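Local coordinates for assembly chaperone of ribosomal protein L4 (Acl4) (Chaetomium thermophilum, PDB 5TQB), which chaperones ribosomal protein L4, probably holding it along a superhelical, TPR-like scaffold of helices until it can be built into the ribosome, at residues T13-E17 with G18-T22; G132-E135 with A136-D140; V232-V235 with R236-E240. All blocks are in the same frame, centred on the assembly; numbering follows the deposited sequence.

Contact 1: residues T13-E17 with G18-T22; sequences TLLEE and GDIET
Asp19 serves two helices at once: its backbone N closes the one behind it on Leu14, and its side chain caps the one ahead. Asp19 N meets Leu14 O at 2.9 Å, the donor tilted modestly from the carbonyl plane, while Gly18 N reaches Leu15 O at 3.1 Å from well above that carbonyl's plane. Gly18 makes this reversal with a positive phi of 74°, a backbone shape natural to glycine. Beyond it, Asp19 OD1 accepts Thr22 OG1 at 2.9 Å, approached from above the carboxylate plane, and takes a weak bond from Thr22 N at 3.4 Å. The other oxygen, OD2, forms a salt bridge with a basic side chain of the bound partner protein, a second polar tie that should help fix the carboxylate's rotation.

Thr22 divides its labour. With chi1 at -51°, OG1 sits beside the backbone N, where both can face Asp19 OD1, and CG2 is left to touch Leu14 CD1 at 3.7 Å. Losing both branches to an alanine here would probably cost OD1 its shorter bond and take the methyl cover of Thr22 off Leu14 CD1. On another side of the turn, Leu15 and Ile20 slant past each other, CD1 of Leu15 lying 4.1 Å from CG1 of Ile20, and both residues pack on Ile51 of helix 41-54. Leu14 also lies against Ala23 and Val26. A Schellman motif running straight into an N-cap is thus the joint of a tight helical hairpin, the element from which TPR-type superhelices are assembled.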
loop_
_atom_site.group_PDB
_atom_site.type_symbol
_atom_site.label_atom_id
_atom_site.label_comp_id
_atom_site.label_asym_id
_atom_site.label_seq_id
_atom_site.Cartn_x
_atom_site.Cartn_y
_atom_site.Cartn_z
ATOM N N THR B 13 -2.255 20.487 -4.146
ATOM C CA THR B 13 -0.843 20.322 -3.823
ATOM C C THR B 13 -0.689 20.036 -2.339
ATOM O O THR B 13 0.087 19.166 -1.948
ATOM C CB THR B 13 -0.027 21.579 -4.179
ATOM O OG1 THR B 13 -0.165 21.860 -5.576
ATOM C CG2 THR B 13 1.455 21.383 -3.851
ATOM N N LEU B 14 -1.437 20.767 -1.517
ATOM C CA LEU B 14 -1.398 20.580 -0.072
ATOM C C LEU B 14 -1.846 19.169 0.302
ATOM O O LEU B 14 -1.272 18.539 1.187
ATOM C CB LEU B 14 -2.283 21.614 0.630
ATOM C CG LEU B 14 -1.767 23.056 0.664
ATOM C CD1 LEU B 14 -2.844 24.000 1.178
ATOM C CD2 LEU B 14 -0.518 23.162 1.521
ATOM N N LEU B 15 -2.870 18.679 -0.382
ATOM C CA LEU B 15 -3.382 17.342 -0.134
ATOM C C LEU B 15 -2.338 16.300 -0.532
ATOM O O LEU B 15 -2.145 15.305 0.166
ATOM C CB LEU B 15 -4.681 17.129 -0.914
ATOM C CG LEU B 15 -5.476 15.860 -0.602
ATOM C CD1 LEU B 15 -5.900 15.813 0.857
ATOM C CD2 LEU B 15 -6.693 15.775 -1.502
ATOM N N GLU B 16 -1.657 16.545 -1.648
ATOM C CA GLU B 16 -0.639 15.626 -2.145
ATOM C C GLU B 16 0.632 15.661 -1.296
ATOM O O GLU B 16 1.498 14.800 -1.442
ATOM C CB GLU B 16 -0.290 15.948 -3.599
ATOM C CG GLU B 16 -1.377 15.586 -4.596
ATOM C CD GLU B 16 -0.956 15.830 -6.035
ATOM O OE1 GLU B 16 0.181 16.303 -6.253
ATOM O OE2 GLU B 16 -1.759 15.544 -6.950
ATOM N N GLU B 17 0.742 16.659 -0.423
ATOM C CA GLU B 17 1.885 16.777 0.483
ATOM C C GLU B 17 1.537 16.277 1.879
ATOM O O GLU B 17 2.326 16.426 2.811
ATOM C CB GLU B 17 2.361 18.232 0.571
ATOM C CG GLU B 17 3.200 18.677 -0.610
ATOM C CD GLU B 17 3.687 20.111 -0.485
ATOM O OE1 GLU B 17 3.885 20.589 0.657
ATOM O OE2 GLU B 17 3.872 20.760 -1.536
ATOM N N GLY B 18 0.349 15.697 2.025
ATOM C CA GLY B 18 -0.088 15.163 3.300
ATOM C C GLY B 18 -0.483 16.230 4.308
ATOM O O GLY B 18 -0.623 15.941 5.498
ATOM N N ASP B 19 -0.665 17.461 3.835
ATOM C CA ASP B 19 -1.084 18.560 4.705
ATOM C C ASP B 19 -2.594 18.753 4.584
ATOM O O ASP B 19 -3.070 19.756 4.053
ATOM C CB ASP B 19 -0.335 19.849 4.349
ATOM C CG ASP B 19 -0.484 20.921 5.413
ATOM O OD1 ASP B 19 -1.445 20.843 6.211
ATOM O OD2 ASP B 19 0.362 21.844 5.457
ATOM N N ILE B 20 -3.335 17.781 5.107
ATOM C CA ILE B 20 -4.780 17.698 4.915
ATOM C C ILE B 20 -5.537 18.833 5.607
ATOM O O ILE B 20 -6.521 19.343 5.072
ATOM C CB ILE B 20 -5.312 16.332 5.409
ATOM C CG1 ILE B 20 -4.573 15.199 4.691
ATOM C CG2 ILE B 20 -6.815 16.217 5.167
ATOM C CD1 ILE B 20 -4.873 13.822 5.231
ATOM N N GLU B 21 -5.079 19.228 6.788
ATOM C CA GLU B 21 -5.747 20.277 7.555
ATOM C C GLU B 21 -5.804 21.590 6.775
ATOM O O GLU B 21 -6.861 22.210 6.650
ATOM C CB GLU B 21 -5.023 20.504 8.885
ATOM C CG GLU B 21 -4.823 19.244 9.717
ATOM C CD GLU B 21 -6.128 18.552 10.067
ATOM O OE1 GLU B 21 -7.164 19.241 10.177
ATOM O OE2 GLU B 21 -6.113 17.314 10.229
ATOM N N THR B 22 -4.662 22.011 6.248
ATOM C CA THR B 22 -4.583 23.272 5.525
ATOM C C THR B 22 -5.319 23.190 4.188
ATOM O O THR B 22 -5.882 24.180 3.722
ATOM C CB THR B 22 -3.119 23.676 5.283
ATOM O OG1 THR B 22 -2.398 23.610 6.521
ATOM C CG2 THR B 22 -3.034 25.087 4.715
#

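Contact 2: residues G132-E135 with A136-D140; sequences GQVE and AAIAD
Val134 and Ile138, one helical turn apart, form the compact side of this segment. Val134 CG1 and Ile138 CD1 touch at 3.7 Å, the two side chains crossing at a slant. The first torsion of Val134, -178°, places CG1 opposite its own N and alongside its carbonyl carbon, which turns that methyl forward along the helix to its partner. Ile138 answers by keeping CG1 beside its backbone N, close over the preceding turn: CG1 lies 3.2 Å from Val134 O, a snug fit of a methylene against a carbonyl. The same oxygen accepts Ile138 N at 2.7 Å. Both side chains meet helix 100-125, Val134 on Leu124 and Ile138 on Leu120 and Met121, and Ala137 adds its methyl to Leu120. As the chain advances from Val134 to Ile138 its partners step back from Leu124 to Leu120, so the two helices run antiparallel.

Side-chain packing is sparser on the exposed surface. Gly132, Gln133, Glu135 and Ala136 are exposed, and their part in the contact is carried mostly by the backbone. Ala136 N bonds to Gly132 O at 3.1 Å and Ala139 N to Glu135 O at 2.9 Å. The chain of Glu135 is extended beyond CG, and only its CB comes close to the next residue, 3.2 Å from Ala136 N, while Ala136 CB rests 3.3 Å from Gly132 O. Near the helix start Gln133 N is hydrogen-bonded to Ser130 OG. An apolar stripe against helix 100-125 and an exposed side of small and polar residues give these turns the character of an amphipathic alpha-helix, packed as the second arm of an antiparallel helical hairpin.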
loop_
_atom_site.group_PDB
_atom_site.type_symbol
_atom_site.label_atom_id
_atom_site.label_comp_id
_atom_site.label_asym_id
_atom_site.label_seq_id
_atom_site.Cartn_x
_atom_site.Cartn_y
_atom_site.Cartn_z
ATOM N N GLY B 132 0.886 7.972 -27.208
ATOM C CA GLY B 132 1.269 7.324 -25.965
ATOM C C GLY B 132 0.491 7.844 -24.772
ATOM O O GLY B 132 0.136 7.081 -23.873
ATOM N N GLN B 133 0.227 9.148 -24.766
ATOM C CA GLN B 133 -0.520 9.781 -23.682
ATOM C C GLN B 133 -1.952 9.262 -23.635
ATOM O O GLN B 133 -2.474 8.959 -22.562
ATOM C CB GLN B 133 -0.530 11.304 -23.855
ATOM C CG GLN B 133 0.813 11.974 -23.605
ATOM C CD GLN B 133 1.207 11.965 -22.143
ATOM O OE1 GLN B 133 0.407 11.613 -21.275
ATOM N NE2 GLN B 133 2.444 12.354 -21.861
ATOM N N VAL B 134 -2.581 9.165 -24.803
ATOM C CA VAL B 134 -3.968 8.726 -24.892
ATOM C C VAL B 134 -4.104 7.266 -24.462
ATOM O O VAL B 134 -4.991 6.929 -23.679
ATOM C CB VAL B 134 -4.531 8.892 -26.322
ATOM C CG1 VAL B 134 -5.995 8.479 -26.373
ATOM C CG2 VAL B 134 -4.385 10.327 -26.790
ATOM N N GLU B 135 -3.229 6.407 -24.981
ATOM C CA GLU B 135 -3.240 4.989 -24.625
ATOM C C GLU B 135 -3.043 4.806 -23.127
ATOM O O GLU B 135 -3.634 3.915 -22.519
ATOM C CB GLU B 135 -2.148 4.233 -25.382
ATOM C CG GLU B 135 -2.427 4.056 -26.860
ATOM C CD GLU B 135 -1.322 3.302 -27.574
ATOM O OE1 GLU B 135 -0.436 2.750 -26.885
ATOM O OE2 GLU B 135 -1.336 3.263 -28.824
ATOM N N ALA B 136 -2.210 5.658 -22.538
ATOM C CA ALA B 136 -1.981 5.632 -21.099
ATOM C C ALA B 136 -3.246 6.054 -20.365
ATOM O O ALA B 136 -3.631 5.449 -19.363
ATOM C CB ALA B 136 -0.828 6.553 -20.733
ATOM N N ALA B 137 -3.885 7.102 -20.872
ATOM C CA ALA B 137 -5.117 7.614 -20.290
ATOM C C ALA B 137 -6.228 6.578 -20.419
ATOM O O ALA B 137 -7.008 6.379 -19.488
ATOM C CB ALA B 137 -5.523 8.918 -20.970
ATOM N N ILE B 138 -6.295 5.930 -21.581
ATOM C CA ILE B 138 -7.260 4.861 -21.823
ATOM C C ILE B 138 -7.036 3.711 -20.846
ATOM O O ILE B 138 -7.986 3.167 -20.285
ATOM C CB ILE B 138 -7.162 4.331 -23.271
ATOM C CG1 ILE B 138 -7.679 5.380 -24.254
ATOM C CG2 ILE B 138 -7.981 3.048 -23.450
ATOM C CD1 ILE B 138 -7.312 5.104 -25.696
ATOM N N ALA B 139 -5.773 3.346 -20.651
ATOM C CA ALA B 139 -5.415 2.264 -19.744
ATOM C C ALA B 139 -5.879 2.578 -18.325
ATOM O O ALA B 139 -6.528 1.752 -17.679
ATOM C CB ALA B 139 -3.915 2.034 -19.775
ATOM N N ASP B 140 -5.550 3.780 -17.855
ATOM C CA ASP B 140 -5.962 4.240 -16.534
ATOM C C ASP B 140 -7.468 4.143 -16.377
ATOM O O ASP B 140 -7.966 3.642 -15.373
ATOM C CB ASP B 140 -5.533 5.694 -16.318
ATOM C CG ASP B 140 -4.072 5.825 -15.932
ATOM O OD1 ASP B 140 -3.610 5.047 -15.070
ATOM O OD2 ASP B 140 -3.389 6.715 -16.487
#

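Contact 3: residues V232-V235 with R236-E240; sequences VSLV and RLLIE
Helix 228-240, a buried helix of an all-helical, TPR-like fold, carries two i, i+4 pairs, Leu234 with Leu238 and Val235 with Ile239. Val235 CG1 and Ile239 CD1 lie 3.8 Å apart, their side chains side by side and pointing the same way. A chi1 of 171° on Val235 sets CG1 beside its own carbonyl carbon, on the side from which Ile239 CD1 approaches. Leu234 and Leu238 are turned more across each other, CD1 of Leu238 meeting CG of Leu234 at 4.1 Å. Leu237 CG lies 3.4 Å from Ser233 O, the oxygen that also accepts Leu237 N at 3.1 Å.

Neighbouring helices cover different faces: Leu234 and Leu237 pack on Leu208 of helix 201-212, while Val235 meets Val250 and Leu267 of the two helices that follow. Arg236 lays CG 3.8 Å from Val232 O, and its chain then bends at chi3 (62°). At its end NH2 is hydrogen-bonded to the backbone of the partner protein, whose aromatic side chain packs on the same arginine. Glu240 OE2 makes a salt bridge to a basic side chain of that protein. The helix thus has apolar faces packed inside the fold and an edge, with Arg236 and Glu240, that meets the partner protein. Such a division of faces is consistent with a helix lining the ligand-binding surface of a TPR-like superhelix.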
loop_
_atom_site.group_PDB
_atom_site.type_symbol
_atom_site.label_atom_id
_atom_site.label_comp_id
_atom_site.label_asym_id
_atom_site.label_seq_id
_atom_site.Cartn_x
_atom_site.Cartn_y
_atom_site.Cartn_z
ATOM N N VAL B 232 -4.713 -6.983 1.125
ATOM C CA VAL B 232 -5.252 -7.649 2.297
ATOM C C VAL B 232 -6.270 -8.684 1.826
ATOM O O VAL B 232 -6.219 -9.846 2.231
ATOM C CB VAL B 232 -5.912 -6.651 3.270
ATOM C CG1 VAL B 232 -6.591 -7.385 4.431
ATOM C CG2 VAL B 232 -4.879 -5.673 3.800
ATOM N N SER B 233 -7.180 -8.254 0.957
ATOM C CA SER B 233 -8.177 -9.141 0.373
ATOM C C SER B 233 -7.496 -10.317 -0.309
ATOM O O SER B 233 -7.970 -11.461 -0.235
ATOM C CB SER B 233 -9.037 -8.372 -0.629
ATOM O OG SER B 233 -9.721 -9.242 -1.513
ATOM N N LEU B 234 -6.374 -10.035 -0.962
ATOM C CA LEU B 234 -5.614 -11.070 -1.648
ATOM C C LEU B 234 -5.155 -12.157 -0.675
ATOM O O LEU B 234 -5.299 -13.344 -0.957
ATOM C CB LEU B 234 -4.407 -10.461 -2.359
ATOM C CG LEU B 234 -3.447 -11.455 -3.007
ATOM C CD1 LEU B 234 -4.142 -12.215 -4.131
ATOM C CD2 LEU B 234 -2.217 -10.736 -3.509
ATOM N N VAL B 235 -4.610 -11.749 0.467
ATOM C CA VAL B 235 -4.111 -12.703 1.452
ATOM C C VAL B 235 -5.212 -13.654 1.920
ATOM O O VAL B 235 -4.959 -14.840 2.134
ATOM C CB VAL B 235 -3.492 -11.988 2.666
ATOM C CG1 VAL B 235 -3.176 -12.967 3.781
ATOM C CG2 VAL B 235 -2.221 -11.269 2.257
ATOM N N ARG B 236 -6.424 -13.126 2.085
ATOM C CA ARG B 236 -7.562 -13.929 2.519
ATOM C C ARG B 236 -7.886 -14.972 1.452
ATOM O O ARG B 236 -8.168 -16.129 1.770
ATOM C CB ARG B 236 -8.781 -13.041 2.795
ATOM C CG ARG B 236 -8.650 -12.156 4.034
ATOM C CD ARG B 236 -9.712 -11.046 4.072
ATOM N NE ARG B 236 -11.084 -11.563 4.143
ATOM C CZ ARG B 236 -11.831 -11.627 5.249
ATOM N NH1 ARG B 236 -11.362 -11.206 6.418
ATOM N NH2 ARG B 236 -13.066 -12.114 5.188
ATOM N N LEU B 237 -7.812 -14.563 0.189
ATOM C CA LEU B 237 -8.022 -15.479 -0.926
ATOM C C LEU B 237 -6.942 -16.559 -0.981
ATOM O O LEU B 237 -7.230 -17.709 -1.299
ATOM C CB LEU B 237 -8.044 -14.720 -2.254
ATOM C CG LEU B 237 -9.159 -13.689 -2.455
ATOM C CD1 LEU B 237 -8.973 -12.998 -3.785
ATOM C CD2 LEU B 237 -10.525 -14.320 -2.382
ATOM N N LEU B 238 -5.702 -16.181 -0.681
ATOM C CA LEU B 238 -4.570 -17.105 -0.747
ATOM C C LEU B 238 -4.611 -18.185 0.338
ATOM O O LEU B 238 -4.260 -19.339 0.086
ATOM C CB LEU B 238 -3.252 -16.337 -0.631
ATOM C CG LEU B 238 -2.817 -15.499 -1.833
ATOM C CD1 LEU B 238 -1.565 -14.722 -1.477
ATOM C CD2 LEU B 238 -2.568 -16.367 -3.054
ATOM N N ILE B 239 -5.011 -17.806 1.547
ATOM C CA ILE B 239 -5.126 -18.764 2.639
ATOM C C ILE B 239 -6.328 -19.673 2.383
ATOM O O ILE B 239 -6.298 -20.861 2.694
ATOM C CB ILE B 239 -5.275 -18.055 3.996
ATOM C CG1 ILE B 239 -4.047 -17.192 4.275
ATOM C CG2 ILE B 239 -5.423 -19.064 5.126
ATOM C CD1 ILE B 239 -4.252 -16.185 5.385
ATOM N N GLU B 240 -7.374 -19.100 1.797
ATOM C CA GLU B 240 -8.589 -19.830 1.474
ATOM C C GLU B 240 -8.297 -21.037 0.587
ATOM O O GLU B 240 -8.759 -22.144 0.871
ATOM C CB GLU B 240 -9.587 -18.901 0.777
ATOM C CG GLU B 240 -10.948 -19.532 0.487
ATOM C CD GLU B 240 -11.813 -19.682 1.727
ATOM O OE1 GLU B 240 -11.925 -18.702 2.494
ATOM O OE2 GLU B 240 -12.381 -20.778 1.934
#

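Taken from the N terminus, the three contacts stand in series: each is local, none closes a long loop, and none nests within or crosses another. Contact 1 makes the turn that joins helix 4-16 to helix 20-32. Contact 2 lies in the opening turns of helix 131-156, against helix 100-125, and contact 3 ends helix 228-240 among the helices that precede and follow it. Their centres are about 27 Å (1 and 2), 31 Å (2 and 3) and 33 Å (1 and 3) apart, and contacts 1 and 3 lie on opposite sides of the chain's centre. Both of these meet the partner protein extensively, whereas contact 2 is a local contact within one helix.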